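Local coordinates for hypothetical bacterial 6-phosphogluconolactonase (Bacteroides fragilis, PDB 3SCY), which is a putative 6-phosphogluconolactonase, a seven-bladed beta-propeller that would be expected to hydrolyse 6-phosphogluconolactone to 6-phosphogluconate, at residues A59-V67 / A76-K84; D101-G109 / H156-P164. All coordinates share one frame; numbering follows the deposited sequence.

Contact 1. Residues A59-V67 / A76-K84; sequences ADGKFVYSV and AVSAFAFDK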
ATOM      1  N   ALA A  59     -13.139  -6.572   0.635  1.00 22.18           N
ATOM      2  CA  ALA A  59     -13.303  -6.778   2.075  1.00 23.13           C
ATOM      3  C   ALA A  59     -13.863  -8.175   2.424  1.00 27.01           C
ATOM      4  O   ALA A  59     -13.469  -8.719   3.453  1.00 29.78           O
ATOM      5  CB  ALA A  59     -14.198  -5.688   2.642  1.00 24.32           C
ATOM      6  N   ASP A  60     -14.681  -8.791   1.552  1.00 24.76           N
ATOM      7  CA  ASP A  60     -15.247 -10.127   1.786  1.00 26.69           C
ATOM      8  C   ASP A  60     -14.288 -11.261   1.304  1.00 30.42           C
ATOM      9  O   ASP A  60     -14.617 -12.444   1.431  1.00 32.88           O
ATOM     10  CB  ASP A  60     -16.636 -10.253   1.130  1.00 29.36           C
ATOM     11  CG  ASP A  60     -16.697 -10.140  -0.391  1.00 34.76           C
ATOM     12  OD1 ASP A  60     -15.628 -10.067  -1.034  1.00 29.28           O
ATOM     13  OD2 ASP A  60     -17.815 -10.157  -0.943  1.00 42.54           O
ATOM     14  N   GLY A  61     -13.161 -10.872   0.715  1.00 24.43           N
ATOM     15  CA  GLY A  61     -12.126 -11.778   0.204  1.00 24.56           C
ATOM     16  C   GLY A  61     -12.530 -12.595  -1.017  1.00 26.89           C
ATOM     17  O   GLY A  61     -11.870 -13.586  -1.339  1.00 29.21           O
ATOM     18  N   LYS A  62     -13.622 -12.224  -1.688  1.00 21.03           N
ATOM     19  CA  LYS A  62     -14.125 -12.957  -2.843  1.00 20.67           C
ATOM     20  C   LYS A  62     -13.553 -12.443  -4.163  1.00 21.02           C
ATOM     21  O   LYS A  62     -13.704 -13.108  -5.185  1.00 19.50           O
ATOM     22  CB  LYS A  62     -15.666 -12.908  -2.893  1.00 23.83           C
ATOM     23  CG  LYS A  62     -16.354 -13.544  -1.672  1.00 35.78           C
ATOM     24  CD  LYS A  62     -16.389 -15.060  -1.705  1.00 47.93           C
ATOM     25  CE  LYS A  62     -17.047 -15.646  -0.472  1.00 62.49           C
ATOM     26  NZ  LYS A  62     -18.486 -15.265  -0.353  1.00 68.12           N
ATOM     27  N   PHE A  63     -12.936 -11.248  -4.144  1.00 17.71           N
ATOM     28  CA  PHE A  63     -12.366 -10.626  -5.335  1.00 15.66           C
ATOM     29  C   PHE A  63     -11.025 -10.056  -5.037  1.00 17.88           C
ATOM     30  O   PHE A  63     -10.697  -9.751  -3.888  1.00 18.21           O
ATOM     31  CB  PHE A  63     -13.280  -9.510  -5.882  1.00 16.73           C
ATOM     32  CG  PHE A  63     -14.664 -10.004  -6.220  1.00 17.62           C
ATOM     33  CD1 PHE A  63     -14.908 -10.679  -7.416  1.00 19.83           C
ATOM     34  CD2 PHE A  63     -15.700  -9.882  -5.306  1.00 21.64           C
ATOM     35  CE1 PHE A  63     -16.179 -11.199  -7.698  1.00 22.01           C
ATOM     36  CE2 PHE A  63     -16.973 -10.397  -5.592  1.00 23.93           C
ATOM     37  CZ  PHE A  63     -17.185 -11.090  -6.762  1.00 22.61           C
ATOM     38  N   VAL A  64     -10.198  -9.963  -6.080  1.00 16.31           N
ATOM     39  CA  VAL A  64      -8.901  -9.328  -5.994  1.00 15.14           C
ATOM     40  C   VAL A  64      -8.797  -8.333  -7.143  1.00 16.93           C
ATOM     41  O   VAL A  64      -9.222  -8.644  -8.270  1.00 18.37           O
ATOM     42  CB  VAL A  64      -7.734 -10.347  -5.993  1.00 17.79           C
ATOM     43  CG1 VAL A  64      -6.366  -9.678  -6.205  1.00 18.00           C
ATOM     44  CG2 VAL A  64      -7.742 -11.132  -4.685  1.00 17.92           C
ATOM     45  N   TYR A  65      -8.222  -7.158  -6.867  1.00 15.19           N
ATOM     46  CA  TYR A  65      -8.023  -6.160  -7.909  1.00 14.93           C
ATOM     47  C   TYR A  65      -6.582  -5.814  -7.945  1.00 16.97           C
ATOM     48  O   TYR A  65      -5.975  -5.606  -6.899  1.00 16.93           O
ATOM     49  CB  TYR A  65      -8.884  -4.904  -7.671  1.00 15.80           C
ATOM     50  CG  TYR A  65     -10.348  -5.249  -7.570  1.00 14.75           C
ATOM     51  CD1 TYR A  65     -11.141  -5.353  -8.709  1.00 16.41           C
ATOM     52  CD2 TYR A  65     -10.928  -5.552  -6.340  1.00 16.39           C
ATOM     53  CE1 TYR A  65     -12.486  -5.724  -8.623  1.00 17.20           C
ATOM     54  CE2 TYR A  65     -12.254  -5.970  -6.251  1.00 16.96           C
ATOM     55  CZ  TYR A  65     -13.036  -6.045  -7.397  1.00 17.02           C
ATOM     56  OH  TYR A  65     -14.351  -6.425  -7.326  1.00 18.34           O
ATOM     57  N   SER A  66      -5.991  -5.776  -9.144  1.00 14.81           N
ATOM     58  CA  SER A  66      -4.582  -5.436  -9.249  0.50 14.73           C
ATOM     59  C   SER A  66      -4.368  -4.348 -10.255  1.00 18.90           C
ATOM     60  O   SER A  66      -5.111  -4.245 -11.224  1.00 19.83           O
ATOM     61  CB  SER A  66      -3.755  -6.663  -9.634  0.50 16.59           C
ATOM     62  OG  SER A  66      -3.739  -6.909 -11.034  0.50 15.58           O
ATOM     63  N   VAL A  67      -3.302  -3.579 -10.067  1.00 17.19           N
ATOM     64  CA  VAL A  67      -2.929  -2.640 -11.106  1.00 17.38           C
ATOM     65  C   VAL A  67      -2.217  -3.474 -12.177  1.00 19.62           C
ATOM     66  O   VAL A  67      -1.862  -4.647 -11.935  1.00 20.39           O
ATOM     67  CB  VAL A  67      -2.012  -1.497 -10.613  1.00 19.88           C
ATOM     68  CG1 VAL A  67      -2.689  -0.671  -9.527  1.00 20.01           C
ATOM     69  CG2 VAL A  67      -0.638  -2.030 -10.156  1.00 19.13           C
ATOM     70  N   ALA A  76      -3.593  -0.279 -16.625  1.00 20.23           N
ATOM     71  CA  ALA A  76      -4.917  -0.799 -16.390  1.00 19.35           C
ATOM     72  C   ALA A  76      -5.093  -1.341 -14.979  1.00 20.76           C
ATOM     73  O   ALA A  76      -4.163  -1.303 -14.166  1.00 20.88           O
ATOM     74  CB  ALA A  76      -5.182  -1.935 -17.393  1.00 21.43           C
ATOM     75  N   VAL A  77      -6.315  -1.827 -14.704  1.00 19.42           N
ATOM     76  CA  VAL A  77      -6.666  -2.553 -13.484  1.00 18.19           C
ATOM     77  C   VAL A  77      -7.306  -3.852 -13.903  1.00 22.19           C
ATOM     78  O   VAL A  77      -8.129  -3.854 -14.825  1.00 22.91           O
ATOM     79  CB  VAL A  77      -7.565  -1.754 -12.521  1.00 21.68           C
ATOM     80  CG1 VAL A  77      -7.983  -2.605 -11.313  1.00 22.22           C
ATOM     81  CG2 VAL A  77      -6.836  -0.505 -12.058  1.00 21.84           C
ATOM     82  N   SER A  78      -6.934  -4.953 -13.239  1.00 19.38           N
ATOM     83  CA  SER A  78      -7.510  -6.266 -13.501  1.00 18.49           C
ATOM     84  C   SER A  78      -8.350  -6.674 -12.311  1.00 20.25           C
ATOM     85  O   SER A  78      -7.924  -6.443 -11.176  1.00 18.36           O
ATOM     86  CB  SER A  78      -6.399  -7.291 -13.723  1.00 21.04           C
ATOM     87  OG  SER A  78      -5.596  -6.945 -14.840  1.00 24.42           O
ATOM     88  N   ALA A  79      -9.503  -7.289 -12.563  1.00 19.12           N
ATOM     89  CA  ALA A  79     -10.404  -7.790 -11.536  1.00 18.65           C
ATOM     90  C   ALA A  79     -10.454  -9.291 -11.614  1.00 20.17           C
ATOM     91  O   ALA A  79     -10.627  -9.842 -12.710  1.00 20.41           O
ATOM     92  CB  ALA A  79     -11.797  -7.214 -11.747  1.00 19.24           C
ATOM     93  N   PHE A  80     -10.351  -9.959 -10.468  1.00 17.94           N
ATOM     94  CA  PHE A  80     -10.348 -11.415 -10.390  1.00 18.20           C
ATOM     95  C   PHE A  80     -11.326 -11.944  -9.375  1.00 21.43           C
ATOM     96  O   PHE A  80     -11.486 -11.330  -8.313  1.00 20.00           O
ATOM     97  CB  PHE A  80      -8.960 -11.914  -9.923  1.00 19.10           C
ATOM     98  CG  PHE A  80      -7.771 -11.479 -10.734  1.00 20.15           C
ATOM     99  CD1 PHE A  80      -7.165 -10.249 -10.501  1.00 20.05           C
ATOM    100  CD2 PHE A  80      -7.233 -12.316 -11.713  1.00 21.90           C
ATOM    101  CE1 PHE A  80      -6.061  -9.846 -11.235  1.00 21.67           C
ATOM    102  CE2 PHE A  80      -6.138 -11.902 -12.467  1.00 24.08           C
ATOM    103  CZ  PHE A  80      -5.573 -10.665 -12.231  1.00 21.64           C
ATOM    104  N   ALA A  81     -11.924 -13.107  -9.647  1.00 20.04           N
ATOM    105  CA  ALA A  81     -12.636 -13.838  -8.609  1.00 20.35           C
ATOM    106  C   ALA A  81     -11.569 -14.593  -7.812  1.00 22.50           C
ATOM    107  O   ALA A  81     -10.648 -15.180  -8.410  1.00 24.18           O
ATOM    108  CB  ALA A  81     -13.633 -14.805  -9.208  1.00 22.29           C
ATOM    109  N   PHE A  82     -11.657 -14.550  -6.494  1.00 19.91           N
ATOM    110  CA  PHE A  82     -10.656 -15.191  -5.643  1.00 20.79           C
ATOM    111  C   PHE A  82     -11.266 -16.264  -4.783  1.00 26.35           C
ATOM    112  O   PHE A  82     -12.344 -16.096  -4.215  1.00 25.25           O
ATOM    113  CB  PHE A  82      -9.954 -14.126  -4.761  1.00 21.37           C
ATOM    114  CG  PHE A  82      -8.807 -14.668  -3.936  1.00 23.59           C
ATOM    115  CD1 PHE A  82      -7.722 -15.289  -4.547  1.00 25.84           C
ATOM    116  CD2 PHE A  82      -8.776 -14.488  -2.562  1.00 26.16           C
ATOM    117  CE1 PHE A  82      -6.655 -15.774  -3.789  1.00 26.30           C
ATOM    118  CE2 PHE A  82      -7.703 -14.959  -1.805  1.00 28.91           C
ATOM    119  CZ  PHE A  82      -6.652 -15.601  -2.425  1.00 27.16           C
ATOM    120  N   ASP A  83     -10.575 -17.405  -4.704  1.00 25.68           N
ATOM    121  CA  ASP A  83     -10.978 -18.514  -3.840  1.00 27.60           C
ATOM    122  C   ASP A  83      -9.860 -18.651  -2.808  1.00 32.33           C
ATOM    123  O   ASP A  83      -8.783 -19.142  -3.133  1.00 31.78           O
ATOM    124  CB  ASP A  83     -11.237 -19.791  -4.650  1.00 30.19           C
ATOM    125  CG  ASP A  83     -11.668 -20.990  -3.818  1.00 40.70           C
ATOM    126  OD1 ASP A  83     -11.215 -21.106  -2.654  1.00 40.08           O
ATOM    127  OD2 ASP A  83     -12.421 -21.827  -4.338  1.00 45.90           O
ATOM    128  N   LYS A  84     -10.077 -18.100  -1.601  1.00 30.85           N
ATOM    129  CA  LYS A  84      -9.108 -17.993  -0.501  1.00 30.93           C
ATOM    130  C   LYS A  84      -8.554 -19.365  -0.062  1.00 38.07           C
ATOM    131  O   LYS A  84      -7.377 -19.455   0.290  1.00 38.70           O
ATOM    132  CB  LYS A  84      -9.781 -17.228   0.661  1.00 34.69           C
ATOM    133  CG  LYS A  84      -9.366 -17.526   2.084  1.00 48.19           C
ATOM    134  CD  LYS A  84     -10.580 -17.414   2.991  1.00 52.92           C
TER
HETATM  135  O   HOH W   1     -12.473 -16.277  -1.205  1.00 31.53           O
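An antiparallel beta hairpin, formed by the second and third strands of one four-stranded propeller blade, joins Val-64 to Phe-80 and Ser-66 to Ser-78 as hydrogen-bonded pairs. Each pair exchanges two backbone bonds, and a fifth runs from Phe-82 N to Lys-62 O (2.8 Å). Phe-63, Tyr-65 and Val-67 face Ala-81, Ala-79 and Val-77 in the intervening non-hydrogen-bonded pairs, where CA-H...O contacts such as Phe-63 CA to Phe-80 O (3.2 Å) fill in between the amide bonds.

Aromatic and aliphatic side chains pack on both faces of the sheet, and the Ser-66/Ser-78 pair lies on the same face as Val-64. On the face that bears Phe-63, Tyr-65 and Val-67, the Tyr-65 ring meets the small Ala-79 obliquely, with CE1 3.5 Å from Ala-79 CB; its hydroxyl is bonded to Gly-131 O, and the ring also packs on Leu-105 of the next blade. On the other face, Val-64 and Phe-82 cross at an angle, the valine's CG2 meeting Phe-82 CB at 3.7 Å. With CG anti to the backbone N (chi1 -175°), the Phe-82 ring reaches over toward the opposite strand and brings CD2 to Gly-61 O (3.4 Å), which lies at the ring edge; Leu-17 and Leu-89 pack around this pair. Further along, Phe-80 turns its edge to Val-64 O and, in the conformer given, to Ser-66 OG, which there donates to Val-67 O within its own strand.

At the open end of the hairpin, Asp-60 OD1 accepts from Lys-62 N in an Asx turn leading into the strand. A water bridges the two segments there, donating to Gly-61 O and Phe-82 O and accepting from Lys-84 N at 3.0 Å.

Contact 2. Residues D101-G109 / H156-P164; sequences DPCYLTTNG and HLHCVRITP
A sulfur-aromatic contact joins Tyr-104 and Cys-159. The cysteine SG sits over one face of the tyrosine ring, 3.8 Å from its centroid and offset toward the rim near CZ, and Cys-159 CA adds a CH-pi contact to the same ring. The Tyr-104 ring reaches strand 157-162 because chi1 of -159° sets CG opposite the backbone N. A second sulfur-aromatic approach is oblique: Cys-103 SG stands 3.5 Å from His-158 ND1, while NE2 of that histidine bonds to an unidentified molecule, probably from the crystallisation liquor.

Apolar and mixed packing continues along the strands. Val-160 CG2 meets Thr-106 CG2 at 3.9 Å, and Ile-162 extends CD1 to Thr-107 O and Asn-108 CB. The bent Arg-161 chain brings CD to within 3.3 Å of Tyr-104 OH; its guanidinium plane is turned 37° from the ring, and NH1 bonds to Leu-216 O.

No direct hydrogen bond joins the segments. One water links them instead, bonded to Thr-106 OG1 (2.7 Å) and accepting from Arg-161 NE and Ile-162 N. The carbonyl oxygens of His-158 and Val-160 are buried here without a polar partner.

Strands 102-107 and 157-162 run almost parallel, 4° apart, with axes 5.9 Å from each other at closest approach; they are the innermost strands of successive blades, packed side by side around the central channel of the beta-propeller.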
ATOM      1  N   ASP A 101       1.301   4.341 -15.244  1.00 23.74           N
ATOM      2  CA  ASP A 101       1.908   3.696 -14.082  1.00 21.55           C
ATOM      3  C   ASP A 101       1.018   3.675 -12.821  1.00 23.39           C
ATOM      4  O   ASP A 101       1.439   4.128 -11.744  1.00 21.34           O
ATOM      5  CB  ASP A 101       3.304   4.266 -13.781  1.00 22.46           C
ATOM      6  CG  ASP A 101       4.322   3.880 -14.842  1.00 32.26           C
ATOM      7  OD1 ASP A 101       4.245   2.739 -15.358  1.00 31.29           O
ATOM      8  OD2 ASP A 101       5.175   4.721 -15.175  1.00 38.11           O
ATOM      9  N   PRO A 102      -0.175   3.053 -12.915  1.00 20.02           N
ATOM     10  CA  PRO A 102      -1.003   2.874 -11.703  1.00 18.65           C
ATOM     11  C   PRO A 102      -0.185   2.054 -10.724  1.00 20.94           C
ATOM     12  O   PRO A 102       0.381   1.035 -11.113  1.00 18.84           O
ATOM     13  CB  PRO A 102      -2.264   2.179 -12.230  1.00 19.96           C
ATOM     14  CG  PRO A 102      -1.779   1.449 -13.491  1.00 24.23           C
ATOM     15  CD  PRO A 102      -0.780   2.393 -14.096  1.00 21.11           C
ATOM     16  N   CYS A 103      -0.027   2.545  -9.466  1.00 17.50           N
ATOM     17  CA  CYS A 103       0.917   1.899  -8.551  1.00 16.22           C
ATOM     18  C   CYS A 103       0.329   1.628  -7.177  1.00 18.09           C
ATOM     19  O   CYS A 103       1.036   1.135  -6.286  1.00 17.06           O
ATOM     20  CB  CYS A 103       2.162   2.771  -8.427  1.00 16.92           C
ATOM     21  SG  CYS A 103       1.834   4.384  -7.660  1.00 20.43           S
ATOM     22  N   TYR A 104      -0.938   1.951  -6.988  1.00 16.33           N
ATOM     23  CA  TYR A 104      -1.656   1.764  -5.734  1.00 14.85           C
ATOM     24  C   TYR A 104      -3.123   1.729  -6.036  1.00 17.97           C
ATOM     25  O   TYR A 104      -3.556   2.415  -6.974  1.00 16.63           O
ATOM     26  CB  TYR A 104      -1.375   2.913  -4.740  1.00 15.33           C
ATOM     27  CG  TYR A 104      -1.654   2.549  -3.289  1.00 15.86           C
ATOM     28  CD1 TYR A 104      -2.932   2.691  -2.741  1.00 16.34           C
ATOM     29  CD2 TYR A 104      -0.625   2.181  -2.441  1.00 16.78           C
ATOM     30  CE1 TYR A 104      -3.188   2.392  -1.399  1.00 16.72           C
ATOM     31  CE2 TYR A 104      -0.856   1.913  -1.090  1.00 17.61           C
ATOM     32  CZ  TYR A 104      -2.142   1.998  -0.579  1.00 21.45           C
ATOM     33  OH  TYR A 104      -2.346   1.777   0.762  1.00 23.26           O
ATOM     34  N   LEU A 105      -3.908   1.018  -5.243  1.00 15.94           N
ATOM     35  CA  LEU A 105      -5.353   1.086  -5.449  1.00 17.97           C
ATOM     36  C   LEU A 105      -6.088   0.859  -4.130  1.00 19.26           C
ATOM     37  O   LEU A 105      -5.523   0.299  -3.165  1.00 19.05           O
ATOM     38  CB  LEU A 105      -5.845   0.169  -6.609  1.00 20.27           C
ATOM     39  CG  LEU A 105      -5.962  -1.340  -6.402  1.00 23.32           C
ATOM     40  CD1 LEU A 105      -6.413  -2.007  -7.699  1.00 24.52           C
ATOM     41  CD2 LEU A 105      -4.639  -2.000  -5.975  1.00 23.68           C
ATOM     42  N   THR A 106      -7.322   1.388  -4.037  1.00 16.46           N
ATOM     43  CA  THR A 106      -8.135   1.194  -2.844  1.00 16.54           C
ATOM     44  C   THR A 106      -9.580   0.970  -3.278  1.00 19.50           C
ATOM     45  O   THR A 106      -9.893   1.135  -4.455  1.00 19.09           O
ATOM     46  CB  THR A 106      -7.993   2.343  -1.829  1.00 22.39           C
ATOM     47  OG1 THR A 106      -8.497   1.852  -0.580  1.00 27.31           O
ATOM     48  CG2 THR A 106      -8.737   3.615  -2.257  1.00 22.43           C
ATOM     49  N   THR A 107     -10.434   0.525  -2.357  1.00 17.68           N
ATOM     50  CA  THR A 107     -11.829   0.273  -2.674  1.00 18.14           C
ATOM     51  C   THR A 107     -12.706   0.627  -1.499  1.00 20.57           C
ATOM     52  O   THR A 107     -12.267   0.565  -0.332  1.00 19.13           O
ATOM     53  CB  THR A 107     -12.038  -1.231  -3.041  1.00 20.94           C
ATOM     54  OG1 THR A 107     -13.387  -1.426  -3.521  1.00 19.73           O
ATOM     55  CG2 THR A 107     -11.802  -2.199  -1.845  1.00 19.00           C
ATOM     56  N   ASN A 108     -13.992   0.912  -1.797  1.00 19.20           N
ATOM     57  CA  ASN A 108     -14.996   1.005  -0.743  1.00 19.91           C
ATOM     58  C   ASN A 108     -16.080  -0.058  -1.012  1.00 23.35           C
ATOM     59  O   ASN A 108     -17.145   0.023  -0.426  1.00 24.34           O
ATOM     60  CB  ASN A 108     -15.599   2.410  -0.636  1.00 21.14           C
ATOM     61  CG  ASN A 108     -16.528   2.761  -1.771  1.00 24.43           C
ATOM     62  OD1 ASN A 108     -16.433   2.196  -2.864  1.00 19.88           O
ATOM     63  ND2 ASN A 108     -17.501   3.630  -1.495  1.00 22.17           N
ATOM     64  N   GLY A 109     -15.825  -0.994  -1.936  1.00 18.76           N
ATOM     65  CA  GLY A 109     -16.788  -2.043  -2.287  1.00 19.76           C
ATOM     66  C   GLY A 109     -17.711  -1.648  -3.426  1.00 22.24           C
ATOM     67  O   GLY A 109     -18.348  -2.514  -4.057  1.00 22.87           O
ATOM     68  N   HIS A 156       3.019  13.089  -9.138  1.00 24.38           N
ATOM     69  CA  HIS A 156       3.235  11.646  -9.158  1.00 23.09           C
ATOM     70  C   HIS A 156       2.371  11.090  -8.064  1.00 24.49           C
ATOM     71  O   HIS A 156       2.680  11.268  -6.893  1.00 23.75           O
ATOM     72  CB  HIS A 156       4.722  11.306  -8.961  1.00 24.28           C
ATOM     73  CG  HIS A 156       5.623  11.702 -10.099  1.00 28.46           C
ATOM     74  ND1 HIS A 156       5.489  11.142 -11.357  1.00 30.64           N
ATOM     75  CD2 HIS A 156       6.686  12.548 -10.113  1.00 30.94           C
ATOM     76  CE1 HIS A 156       6.442  11.693 -12.106  1.00 31.93           C
ATOM     77  NE2 HIS A 156       7.182  12.548 -11.404  1.00 32.55           N
ATOM     78  N   LEU A 157       1.256  10.480  -8.429  1.00 20.69           N
ATOM     79  CA  LEU A 157       0.305  10.000  -7.438  1.00 19.08           C
ATOM     80  C   LEU A 157       0.693   8.602  -6.990  1.00 21.49           C
ATOM     81  O   LEU A 157       0.876   7.715  -7.815  1.00 20.41           O
ATOM     82  CB  LEU A 157      -1.116  10.090  -8.020  1.00 19.52           C
ATOM     83  CG  LEU A 157      -1.830  11.449  -7.826  1.00 22.15           C
ATOM     84  CD1 LEU A 157      -2.349  11.571  -6.405  1.00 21.18           C
ATOM     85  CD2 LEU A 157      -0.932  12.660  -8.196  1.00 23.29           C
ATOM     86  N   HIS A 158       0.880   8.416  -5.672  1.00 18.52           N
ATOM     87  CA  HIS A 158       1.454   7.179  -5.163  1.00 18.72           C
ATOM     88  C   HIS A 158       0.628   6.430  -4.154  1.00 20.22           C
ATOM     89  O   HIS A 158       1.000   5.301  -3.803  1.00 19.33           O
ATOM     90  CB  HIS A 158       2.827   7.471  -4.520  1.00 19.78           C
ATOM     91  CG  HIS A 158       3.861   6.439  -4.847  1.00 22.56           C
ATOM     92  ND1 HIS A 158       3.603   5.083  -4.723  1.00 24.26           N
ATOM     93  CD2 HIS A 158       5.132   6.605  -5.277  1.00 24.83           C
ATOM     94  CE1 HIS A 158       4.705   4.472  -5.139  1.00 24.10           C
ATOM     95  NE2 HIS A 158       5.660   5.350  -5.442  1.00 25.23           N
ATOM     96  N   CYS A 159      -0.478   7.025  -3.680  1.00 16.44           N
ATOM     97  CA  CYS A 159      -1.306   6.394  -2.683  1.00 16.04           C
ATOM     98  C   CYS A 159      -2.671   7.009  -2.714  1.00 19.13           C
ATOM     99  O   CYS A 159      -2.793   8.202  -2.997  1.00 19.49           O
ATOM    100  CB  CYS A 159      -0.669   6.548  -1.302  1.00 16.27           C
ATOM    101  SG  CYS A 159      -1.410   5.510  -0.009  1.00 18.24           S
ATOM    102  N   VAL A 160      -3.704   6.200  -2.498  1.00 16.51           N
ATOM    103  CA  VAL A 160      -5.073   6.647  -2.358  1.00 15.55           C
ATOM    104  C   VAL A 160      -5.659   5.910  -1.160  1.00 16.21           C
ATOM    105  O   VAL A 160      -5.598   4.675  -1.099  1.00 17.70           O
ATOM    106  CB  VAL A 160      -5.950   6.485  -3.633  1.00 17.63           C
ATOM    107  CG1 VAL A 160      -5.641   7.582  -4.644  1.00 18.28           C
ATOM    108  CG2 VAL A 160      -5.796   5.098  -4.262  1.00 17.18           C
ATOM    109  N   ARG A 161      -6.142   6.658  -0.161  1.00 16.89           N
ATOM    110  CA  ARG A 161      -6.709   6.073   1.051  1.00 16.47           C
ATOM    111  C   ARG A 161      -8.050   6.650   1.403  1.00 20.12           C
ATOM    112  O   ARG A 161      -8.222   7.863   1.375  1.00 19.97           O
ATOM    113  CB  ARG A 161      -5.816   6.302   2.279  1.00 18.09           C
ATOM    114  CG  ARG A 161      -4.382   5.769   2.197  1.00 19.61           C
ATOM    115  CD  ARG A 161      -4.289   4.257   1.873  1.00 21.98           C
ATOM    116  NE  ARG A 161      -5.223   3.421   2.628  1.00 24.20           N
ATOM    117  CZ  ARG A 161      -5.033   3.005   3.875  1.00 33.42           C
ATOM    118  NH1 ARG A 161      -3.924   3.328   4.530  1.00 27.64           N
ATOM    119  NH2 ARG A 161      -5.953   2.259   4.480  1.00 26.41           N
ATOM    120  N   ILE A 162      -8.995   5.789   1.798  1.00 18.20           N
ATOM    121  CA  ILE A 162     -10.269   6.240   2.320  1.00 18.34           C
ATOM    122  C   ILE A 162     -10.056   6.438   3.806  1.00 21.16           C
ATOM    123  O   ILE A 162      -9.416   5.582   4.435  1.00 21.16           O
ATOM    124  CB  ILE A 162     -11.352   5.217   1.964  1.00 21.57           C
ATOM    125  CG1 ILE A 162     -11.540   5.222   0.425  1.00 23.80           C
ATOM    126  CG2 ILE A 162     -12.694   5.552   2.698  1.00 23.69           C
ATOM    127  CD1 ILE A 162     -12.248   3.987  -0.168  1.00 37.33           C
ATOM    128  N   THR A 163     -10.513   7.574   4.365  1.00 18.95           N
ATOM    129  CA  THR A 163     -10.308   7.902   5.771  1.00 19.11           C
ATOM    130  C   THR A 163     -11.093   6.927   6.678  1.00 21.57           C
ATOM    131  O   THR A 163     -12.103   6.357   6.250  1.00 21.60           O
ATOM    132  CB  THR A 163     -10.621   9.378   6.055  1.00 21.92           C
ATOM    133  OG1 THR A 163     -11.917   9.645   5.542  1.00 20.89           O
ATOM    134  CG2 THR A 163      -9.598  10.317   5.389  1.00 22.38           C
ATOM    135  N   PRO A 164     -10.690   6.776   7.960  1.00 22.23           N
ATOM    136  CA  PRO A 164     -11.373   5.798   8.838  1.00 22.58           C
ATOM    137  C   PRO A 164     -12.832   6.111   9.136  1.00 26.55           C
ATOM    138  O   PRO A 164     -13.545   5.252   9.670  1.00 27.18           O
ATOM    139  CB  PRO A 164     -10.564   5.845  10.137  1.00 24.62           C
ATOM    140  CG  PRO A 164      -9.286   6.454   9.779  1.00 27.54           C
ATOM    141  CD  PRO A 164      -9.501   7.357   8.627  1.00 23.85           C
TER
HETATM  142  O   HOH W   2      -8.172   2.819   1.940  1.00 20.34           O

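Contact 1 works within one blade and contact 2 between two, so their chemistry differs. The hairpin of 59-67 and 76-84 is held by regular backbone hydrogen bonds, whereas 101-109 and 156-164 meet through side chains and a bridging water. Contact 1 is mostly buried, although its open end, at Asp-60 and Lys-62, reaches the surface; contact 2 is partly buried, and its centre lies about 8 Å from the centre of the chain, against about 15 Å for contact 1. They share no strand but touch directly: Leu-105 CD1 packs on Val-77 CG1 (4.0 Å), and Pro-102 O lies near Val-67 CG2. Strand 102-107 thus packs against the preceding blade as well as the following one.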